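Local structure of flavohemoglobin (Malassezia yamatoensis, 6O0A) at residues P292-V297 with G325-R330; L281-A286 with S367-G372; V182-V187 with L318-L323. The protein probably detoxifies nitric oxide as a dioxygenase, passing electrons from NAD(P)H through its bound FAD to the heme of the globin domain. All blocks are in the same frame, centred on the assembly; numbering follows the deposited sequence.

Contact 1 (P292-V297 with G325-R330); sequences PVLAFV and GELLER
Leu294 and Leu327 interlock where two neighbouring helices lie side by side on one face of the parallel sheet of the NAD-binding domain, a Rossmann-like fold built from beta-alpha-beta crossovers. Each helix links two adjacent strands, and they run almost in the same direction, at 25° to one another, with their axes 9.7 Å apart at the closest point. Leucine and valine suit this seam because their branched ends fill its middle with hydrocarbon, while the polar groups stay at its margin.

Leu294 gives up the most surface. With CG anti to the backbone N (chi1 177°) the side chain reaches across the gap, where its fork sends the two methyls to different partners. CD1 settles over the opposite backbone, 3.8 Å from Leu327 CA. CD2 instead lies against the carboxylate of Glu326, 3.7 Å from Glu326 OE2, the two side chains meeting at about a right angle. That acid is not left unpaired over a methyl: its other oxygen forms a salt bridge with Arg235, so the carbon chain of Glu326 borders the apolar layer while its charge is met outside it.

Leu327 answers from the second helix, its CD1 entering between Val293, Leu294 and Val297. The same leucine also rests on Tyr341 of strand 336-343. Val297 closes the row one turn after Val293. Arg330 turns only its aliphatic base to this valine and sends its guanidinium to Glu333. Val297 parts its two methyls between two partners: CG1 lies 3.7 Å from Arg330 CB, and CG2 lies 3.9 Å from Leu327 CD1.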
loop_
_atom_site.group_PDB
_atom_site.type_symbol
_atom_site.label_atom_id
_atom_site.label_comp_id
_atom_site.label_asym_id
_atom_site.label_seq_id
_atom_site.Cartn_x
_atom_site.Cartn_y
_atom_site.Cartn_z
ATOM N N PRO A 292 6.289 -8.717 3.367
ATOM C CA PRO A 292 6.776 -7.836 4.453
ATOM C C PRO A 292 7.238 -8.598 5.689
ATOM O O PRO A 292 8.181 -8.163 6.364
ATOM C CB PRO A 292 5.566 -6.935 4.761
ATOM C CG PRO A 292 4.388 -7.651 4.209
ATOM C CD PRO A 292 4.879 -8.431 3.026
ATOM N N VAL A 293 6.606 -9.729 5.997
ATOM C CA VAL A 293 7.014 -10.520 7.158
ATOM C C VAL A 293 8.469 -10.965 7.017
ATOM O O VAL A 293 9.279 -10.832 7.945
ATOM C CB VAL A 293 6.056 -11.711 7.340
ATOM C CG1 VAL A 293 6.565 -12.668 8.422
ATOM C CG2 VAL A 293 4.642 -11.216 7.699
ATOM N N LEU A 294 8.828 -11.494 5.848
ATOM C CA LEU A 294 10.216 -11.887 5.613
ATOM C C LEU A 294 11.171 -10.691 5.697
ATOM O O LEU A 294 12.258 -10.791 6.278
ATOM C CB LEU A 294 10.324 -12.577 4.255
ATOM C CG LEU A 294 11.738 -12.983 3.858
ATOM C CD1 LEU A 294 12.344 -13.946 4.888
ATOM C CD2 LEU A 294 11.745 -13.595 2.454
ATOM N N ALA A 295 10.780 -9.543 5.138
ATOM C CA ALA A 295 11.604 -8.345 5.299
ATOM C C ALA A 295 11.808 -7.995 6.774
ATOM O O ALA A 295 12.930 -7.689 7.199
ATOM C CB ALA A 295 10.969 -7.167 4.543
ATOM N N PHE A 296 10.737 -8.050 7.573
ATOM C CA PHE A 296 10.845 -7.716 8.994
ATOM C C PHE A 296 11.734 -8.708 9.723
ATOM O O PHE A 296 12.575 -8.322 10.545
ATOM C CB PHE A 296 9.464 -7.719 9.655
ATOM C CG PHE A 296 8.546 -6.626 9.193
ATOM C CD1 PHE A 296 9.046 -5.415 8.722
ATOM C CD2 PHE A 296 7.175 -6.808 9.242
ATOM C CE1 PHE A 296 8.186 -4.410 8.309
ATOM C CE2 PHE A 296 6.310 -5.805 8.822
ATOM C CZ PHE A 296 6.820 -4.606 8.359
ATOM N N VAL A 297 11.548 -9.995 9.439
ATOM C CA VAL A 297 12.283 -11.021 10.162
ATOM C C VAL A 297 13.765 -10.952 9.832
ATOM O O VAL A 297 14.611 -11.070 10.719
ATOM C CB VAL A 297 11.687 -12.407 9.866
ATOM C CG1 VAL A 297 12.570 -13.489 10.478
ATOM C CG2 VAL A 297 10.293 -12.492 10.455
ATOM N N GLY A 325 10.880 -21.613 3.172
ATOM C CA GLY A 325 12.197 -22.078 3.581
ATOM C C GLY A 325 13.075 -20.947 4.077
ATOM O O GLY A 325 13.719 -21.057 5.124
ATOM N N GLU A 326 13.092 -19.835 3.344
ATOM C CA GLU A 326 13.918 -18.696 3.725
ATOM C C GLU A 326 13.410 -18.044 5.006
ATOM O O GLU A 326 14.207 -17.643 5.861
ATOM C CB GLU A 326 13.951 -17.688 2.581
ATOM C CG GLU A 326 14.764 -16.463 2.893
ATOM C CD GLU A 326 14.850 -15.525 1.708
ATOM O OE1 GLU A 326 14.460 -15.943 0.591
ATOM O OE2 GLU A 326 15.297 -14.375 1.896
ATOM N N LEU A 327 12.090 -17.927 5.156
ATOM C CA LEU A 327 11.538 -17.380 6.390
ATOM C C LEU A 327 11.960 -18.221 7.583
ATOM O O LEU A 327 12.372 -17.682 8.617
ATOM C CB LEU A 327 10.017 -17.299 6.297
ATOM C CG LEU A 327 9.292 -16.786 7.544
ATOM C CD1 LEU A 327 9.760 -15.376 7.898
ATOM C CD2 LEU A 327 7.772 -16.814 7.293
ATOM N N LEU A 328 11.890 -19.547 7.450
ATOM C CA LEU A 328 12.282 -20.409 8.560
ATOM C C LEU A 328 13.762 -20.256 8.887
ATOM O O LEU A 328 14.141 -20.263 10.061
ATOM C CB LEU A 328 11.953 -21.866 8.246
ATOM C CG LEU A 328 10.452 -22.176 8.117
ATOM C CD1 LEU A 328 10.231 -23.646 7.846
ATOM C CD2 LEU A 328 9.692 -21.732 9.358
ATOM N N GLU A 329 14.612 -20.113 7.866
ATOM C CA GLU A 329 16.041 -19.951 8.135
ATOM C C GLU A 329 16.305 -18.655 8.885
ATOM O O GLU A 329 17.056 -18.638 9.868
ATOM C CB GLU A 329 16.840 -19.993 6.835
ATOM C CG GLU A 329 16.916 -21.360 6.198
ATOM C CD GLU A 329 17.491 -22.410 7.135
ATOM O OE1 GLU A 329 18.625 -22.228 7.638
ATOM O OE2 GLU A 329 16.799 -23.416 7.381
ATOM N N ARG A 330 15.688 -17.554 8.439
ATOM C CA ARG A 330 15.870 -16.278 9.129
ATOM C C ARG A 330 15.355 -16.345 10.558
ATOM O O ARG A 330 15.991 -15.821 11.478
ATOM C CB ARG A 330 15.166 -15.141 8.378
ATOM C CG ARG A 330 15.774 -14.785 7.042
ATOM C CD ARG A 330 17.170 -14.172 7.185
ATOM N NE ARG A 330 18.201 -15.189 7.388
ATOM C CZ ARG A 330 18.598 -16.052 6.455
ATOM N NH1 ARG A 330 18.048 -16.028 5.237
ATOM N NH2 ARG A 330 19.543 -16.948 6.740
#

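Contact 2 (L281-A286 with S367-G372)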
loop_
_atom_site.group_PDB
_atom_site.type_symbol
_atom_site.label_atom_id
_atom_site.label_comp_id
_atom_site.label_asym_id
_atom_site.label_seq_id
_atom_site.Cartn_x
_atom_site.Cartn_y
_atom_site.Cartn_z
ATOM N N LEU A 281 6.373 -8.856 19.177
ATOM C CA LEU A 281 5.796 -8.691 17.852
ATOM C C LEU A 281 5.069 -9.964 17.436
ATOM O O LEU A 281 5.584 -11.073 17.613
ATOM C CB LEU A 281 6.870 -8.362 16.801
ATOM C CG LEU A 281 7.652 -7.053 16.917
ATOM C CD1 LEU A 281 8.756 -7.028 15.872
ATOM C CD2 LEU A 281 6.737 -5.848 16.752
ATOM N N VAL A 282 3.874 -9.802 16.875
ATOM C CA VAL A 282 3.116 -10.913 16.315
ATOM C C VAL A 282 2.876 -10.571 14.856
ATOM O O VAL A 282 2.292 -9.525 14.549
ATOM C CB VAL A 282 1.795 -11.159 17.070
ATOM C CG1 VAL A 282 1.063 -12.363 16.481
ATOM C CG2 VAL A 282 2.057 -11.384 18.564
ATOM N N LEU A 283 3.368 -11.421 13.958
ATOM C CA LEU A 283 3.279 -11.181 12.522
ATOM C C LEU A 283 2.376 -12.253 11.925
ATOM O O LEU A 283 2.684 -13.450 12.020
ATOM C CB LEU A 283 4.669 -11.199 11.879
ATOM C CG LEU A 283 5.733 -10.350 12.592
ATOM C CD1 LEU A 283 7.076 -10.477 11.877
ATOM C CD2 LEU A 283 5.308 -8.879 12.651
ATOM N N ILE A 284 1.266 -11.833 11.324
ATOM C CA ILE A 284 0.243 -12.754 10.831
ATOM C C ILE A 284 0.037 -12.480 9.348
ATOM O O ILE A 284 -0.276 -11.346 8.961
ATOM C CB ILE A 284 -1.073 -12.602 11.604
ATOM C CG1 ILE A 284 -0.849 -12.890 13.097
ATOM C CG2 ILE A 284 -2.141 -13.498 11.004
ATOM C CD1 ILE A 284 -2.103 -12.757 13.953
ATOM N N CYS A 285 0.194 -13.510 8.515
ATOM C CA CYS A 285 0.108 -13.291 7.078
ATOM C C CYS A 285 -0.553 -14.469 6.373
ATOM O O CYS A 285 -0.668 -15.573 6.913
ATOM C CB CYS A 285 1.495 -13.023 6.457
ATOM S SG CYS A 285 2.661 -14.390 6.614
ATOM N N ALA A 286 -0.988 -14.212 5.140
ATOM C CA ALA A 286 -1.556 -15.239 4.283
ATOM C C ALA A 286 -0.978 -15.086 2.888
ATOM O O ALA A 286 -0.826 -13.966 2.392
ATOM C CB ALA A 286 -3.086 -15.149 4.213
ATOM N N SER A 367 2.533 -5.557 19.546
ATOM C CA SER A 367 2.042 -5.051 18.274
ATOM C C SER A 367 1.756 -6.242 17.379
ATOM O O SER A 367 2.520 -7.215 17.359
ATOM C CB SER A 367 3.056 -4.121 17.605
ATOM O OG SER A 367 3.292 -2.961 18.385
ATOM N N VAL A 368 0.636 -6.181 16.665
ATOM C CA VAL A 368 0.226 -7.246 15.759
ATOM C C VAL A 368 0.180 -6.680 14.351
ATOM O O VAL A 368 -0.483 -5.664 14.111
ATOM C CB VAL A 368 -1.143 -7.829 16.145
ATOM C CG1 VAL A 368 -1.513 -8.943 15.197
ATOM C CG2 VAL A 368 -1.135 -8.316 17.593
ATOM N N PHE A 369 0.866 -7.344 13.424
ATOM C CA PHE A 369 0.918 -6.945 12.022
ATOM C C PHE A 369 0.171 -7.971 11.171
ATOM O O PHE A 369 0.370 -9.178 11.340
ATOM C CB PHE A 369 2.373 -6.825 11.556
ATOM C CG PHE A 369 2.522 -6.645 10.076
ATOM C CD1 PHE A 369 2.294 -5.411 9.488
ATOM C CD2 PHE A 369 2.890 -7.712 9.267
ATOM C CE1 PHE A 369 2.427 -5.247 8.119
ATOM C CE2 PHE A 369 3.034 -7.552 7.886
ATOM C CZ PHE A 369 2.802 -6.319 7.315
ATOM N N LEU A 370 -0.687 -7.494 10.266
ATOM C CA LEU A 370 -1.457 -8.353 9.370
ATOM C C LEU A 370 -1.124 -8.041 7.919
ATOM O O LEU A 370 -1.087 -6.876 7.519
ATOM C CB LEU A 370 -2.967 -8.164 9.553
ATOM C CG LEU A 370 -3.521 -8.198 10.969
ATOM C CD1 LEU A 370 -5.017 -7.879 10.944
ATOM C CD2 LEU A 370 -3.247 -9.563 11.590
ATOM N N CYS A 371 -0.932 -9.082 7.118
ATOM C CA CYS A 371 -0.833 -8.870 5.679
ATOM C C CYS A 371 -1.398 -10.084 4.961
ATOM O O CYS A 371 -0.853 -11.182 5.078
ATOM C CB CYS A 371 0.609 -8.625 5.256
ATOM S SG CYS A 371 0.709 -8.095 3.559
ATOM N N GLY A 372 -2.474 -9.878 4.220
ATOM C CA GLY A 372 -3.099 -10.938 3.469
ATOM C C GLY A 372 -4.228 -10.362 2.650
ATOM O O GLY A 372 -4.397 -9.143 2.572
#
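Ile284 and Leu370 stand side by side, pointing the same way from neighbouring inner strands of the helix-flanked parallel sheet in the Rossmann-like NAD-binding domain, with Leu370 CD2 3.7 Å from Ile284 CB. The first torsion of Leu370, with CG beside its own backbone N (chi1 -49°), leans CD2 toward the isoleucine. The longer branch of Ile284 reaches back along the same face to Val368, CD1 to CG1 at 4.1 Å. Beta-branched residues fit here, favouring extended backbone and presenting broad apolar flanks. On the other face Leu283 leans the opposite way across the strands, its CD2 3.7 Å from Phe369 CB.

Between these two layers runs a parallel ladder. Val282, Ile284 and Ala286 turn their N-H groups to Ser367, Phe369 and Cys371, and the carbonyls of Val282 and Ile284 accept from Phe369 N and Cys371 N. The bond from Phe369 N to Val282 O is short and nearly straight, 2.8 Å with 169° at the hydrogen. CA-H...O contacts add to the ladder, as between Leu370 CA and Ile284 O at 3.2 Å. At its start, the hydroxyl of Ser367 is bonded to the carbonyl of Leu273.

Leu281, Leu283 and Cys285 bond by their backbones to strand 308-315, while strand 394-397 flanks segment 367-372. Helix 374-386 covers Ile284 and Val368, and helix 290-302 covers the other face, where Phe296 meets the Phe369 ring edge-to-face.

Contact 3 (V182-V187 with L318-L323); sequences VTKDVV and LAEAPL
Thr183 takes a chi1 of 68° that puts OG1 between the backbone N and the carbonyl carbon, facing a bridging water, and directs CG2 into the loop 318-323. There CG2 lies 3.7 Å from Pro322 CA and also touches the carbonyl oxygens of Ala319 and Glu320. Threonine suits this spot because one branch is apolar and the other polar. In Lys184, chi1 of 69° and an extended chi2 bring CD to 3.8 Å from Glu320 OE1, the two chains crossing at a slant.

The side chains of Val186 and Pro322 cross at about a right angle, Val186 CG2 lying 4.1 Å from Pro322 CB. Proline presents a rigid hydrocarbon flank here, and Ile288 touches both residues.

No direct hydrogen bond joins the two segments; water does this work. One molecule donates to both Asp185 OD1 and Glu320 O and is also hydrogen-bonded to Thr183 OG1 at 2.7 Å. Another accepts from Lys184 N, 2.8 Å away, and donates to Ala319 O. The opposite charges stop short of a salt bridge, Lys184 NZ and Glu320 OE1 being 4.4 Å apart. A further water spans them, accepting from Lys184 NZ at 2.8 Å and donating to Glu320 OE1, while Glu320 OE2 is bonded to Ser317 OG.

A small apolar patch bordered by bridging waters thus joins the turn between antiparallel strands 171-181 and 186-193 of the FAD-binding domain, and Val186 just after it, to the loop leading into helix 324-332. This is the interdomain boundary of the two-domain reductase module, whose architecture resembles that of ferredoxin-NADP reductases.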
loop_
_atom_site.group_PDB
_atom_site.type_symbol
_atom_site.label_atom_id
_atom_site.label_comp_id
_atom_site.label_asym_id
_atom_site.label_seq_id
_atom_site.Cartn_x
_atom_site.Cartn_y
_atom_site.Cartn_z
ATOM N N VAL A 182 9.137 -20.046 -7.565
ATOM C CA VAL A 182 9.280 -20.617 -6.228
ATOM C C VAL A 182 8.039 -21.366 -5.742
ATOM O O VAL A 182 8.162 -22.220 -4.846
ATOM C CB VAL A 182 9.694 -19.540 -5.197
ATOM C CG1 VAL A 182 11.077 -18.965 -5.543
ATOM C CG2 VAL A 182 8.666 -18.436 -5.105
ATOM N N THR A 183 6.857 -21.062 -6.278
ATOM C CA THR A 183 5.661 -21.883 -6.120
ATOM C C THR A 183 4.984 -21.970 -7.484
ATOM O O THR A 183 5.478 -21.414 -8.468
ATOM C CB THR A 183 4.677 -21.312 -5.083
ATOM O OG1 THR A 183 4.109 -20.093 -5.579
ATOM C CG2 THR A 183 5.354 -21.018 -3.752
ATOM N N LYS A 184 3.832 -22.651 -7.537
ATOM C CA LYS A 184 3.105 -22.778 -8.801
ATOM C C LYS A 184 2.743 -21.425 -9.393
ATOM O O LYS A 184 2.548 -21.331 -10.614
ATOM C CB LYS A 184 1.828 -23.612 -8.623
ATOM C CG LYS A 184 0.747 -22.934 -7.788
ATOM C CD LYS A 184 -0.351 -23.918 -7.339
ATOM C CE LYS A 184 -1.331 -24.224 -8.446
ATOM N NZ LYS A 184 -2.449 -25.098 -7.960
ATOM N N ASP A 185 2.649 -20.373 -8.574
ATOM C CA ASP A 185 2.256 -19.083 -9.128
ATOM C C ASP A 185 3.055 -17.892 -8.607
ATOM O O ASP A 185 2.638 -16.746 -8.845
ATOM C CB ASP A 185 0.751 -18.829 -8.897
ATOM C CG ASP A 185 0.367 -18.804 -7.430
ATOM O OD1 ASP A 185 1.237 -18.984 -6.554
ATOM O OD2 ASP A 185 -0.831 -18.597 -7.151
ATOM N N VAL A 186 4.189 -18.097 -7.935
ATOM C CA VAL A 186 4.997 -16.990 -7.427
ATOM C C VAL A 186 6.377 -17.039 -8.067
ATOM O O VAL A 186 7.022 -18.096 -8.093
ATOM C CB VAL A 186 5.114 -17.029 -5.891
ATOM C CG1 VAL A 186 6.063 -15.950 -5.420
ATOM C CG2 VAL A 186 3.731 -16.847 -5.263
ATOM N N VAL A 187 6.843 -15.887 -8.556
ATOM C CA VAL A 187 8.163 -15.749 -9.162
ATOM C C VAL A 187 8.966 -14.740 -8.344
ATOM O O VAL A 187 8.527 -13.601 -8.142
ATOM C CB VAL A 187 8.064 -15.330 -10.639
ATOM C CG1 VAL A 187 9.450 -15.186 -11.247
ATOM C CG2 VAL A 187 7.238 -16.357 -11.419
ATOM N N LEU A 318 1.935 -26.495 2.273
ATOM C CA LEU A 318 3.321 -26.065 2.435
ATOM C C LEU A 318 4.014 -25.895 1.088
ATOM O O LEU A 318 4.847 -24.997 0.928
ATOM C CB LEU A 318 4.088 -27.042 3.311
ATOM C CG LEU A 318 3.611 -27.164 4.764
ATOM C CD1 LEU A 318 4.552 -28.092 5.548
ATOM C CD2 LEU A 318 3.499 -25.802 5.446
ATOM N N ALA A 319 3.666 -26.727 0.107
ATOM C CA ALA A 319 4.262 -26.589 -1.219
ATOM C C ALA A 319 3.938 -25.240 -1.841
ATOM O O ALA A 319 4.743 -24.700 -2.609
ATOM C CB ALA A 319 3.782 -27.727 -2.126
ATOM N N GLU A 320 2.786 -24.667 -1.501
ATOM C CA GLU A 320 2.346 -23.393 -2.043
ATOM C C GLU A 320 2.701 -22.203 -1.158
ATOM O O GLU A 320 2.348 -21.071 -1.502
ATOM C CB GLU A 320 0.832 -23.428 -2.277
ATOM C CG GLU A 320 0.399 -24.321 -3.421
ATOM C CD GLU A 320 -1.103 -24.536 -3.421
ATOM O OE1 GLU A 320 -1.843 -23.635 -3.874
ATOM O OE2 GLU A 320 -1.544 -25.594 -2.932
ATOM N N ALA A 321 3.411 -22.425 -0.044
ATOM C CA ALA A 321 3.805 -21.335 0.840
ATOM C C ALA A 321 5.028 -20.620 0.279
ATOM O O ALA A 321 6.144 -21.161 0.347
ATOM C CB ALA A 321 4.109 -21.875 2.242
ATOM N N PRO A 322 4.883 -19.419 -0.278
ATOM C CA PRO A 322 6.042 -18.771 -0.906
ATOM C C PRO A 322 7.069 -18.363 0.135
ATOM O O PRO A 322 6.722 -17.819 1.183
ATOM C CB PRO A 322 5.439 -17.552 -1.618
ATOM C CG PRO A 322 4.175 -17.277 -0.923
ATOM C CD PRO A 322 3.667 -18.588 -0.358
ATOM N N LEU A 323 8.332 -18.671 -0.149
ATOM C CA LEU A 323 9.473 -18.221 0.647
ATOM C C LEU A 323 9.486 -18.822 2.048
ATOM O O LEU A 323 10.160 -18.300 2.943
ATOM C CB LEU A 323 9.511 -16.689 0.725
ATOM C CG LEU A 323 9.450 -16.028 -0.658
ATOM C CD1 LEU A 323 9.560 -14.510 -0.508
ATOM C CD2 LEU A 323 10.544 -16.572 -1.574
HETATM O O HOH W 1 7.501 -24.496 -2.310
HETATM O O HOH W 2 1.918 -19.744 -3.983
HETATM O O HOH W 3 3.295 -24.310 -5.394
HETATM O O HOH W 4 -3.945 -23.960 -5.896
#

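Overall arrangement
Contacts 1 and 2 belong to the NAD-binding domain, their centres 13 Å apart: strand 281-286 leads directly into helix 290-302, so contact 1 is nested along the chain within the loop closed by contact 2. They touch through Pro292, Val293 and Phe296, which rest on the sheet. Contact 3 alternates with both, because segment 182-187 comes far earlier, in the FAD-binding domain, whereas 318-323 falls between the two segments of each. Its centre is 14 Å from contact 1 and 19 Å from contact 2, which it does not touch. Contact 3 thus joins the two reductase domains and continues through Leu323 and Leu294 into the helix layer, with FAD about 7 to 9 Å from side chains of all three contacts.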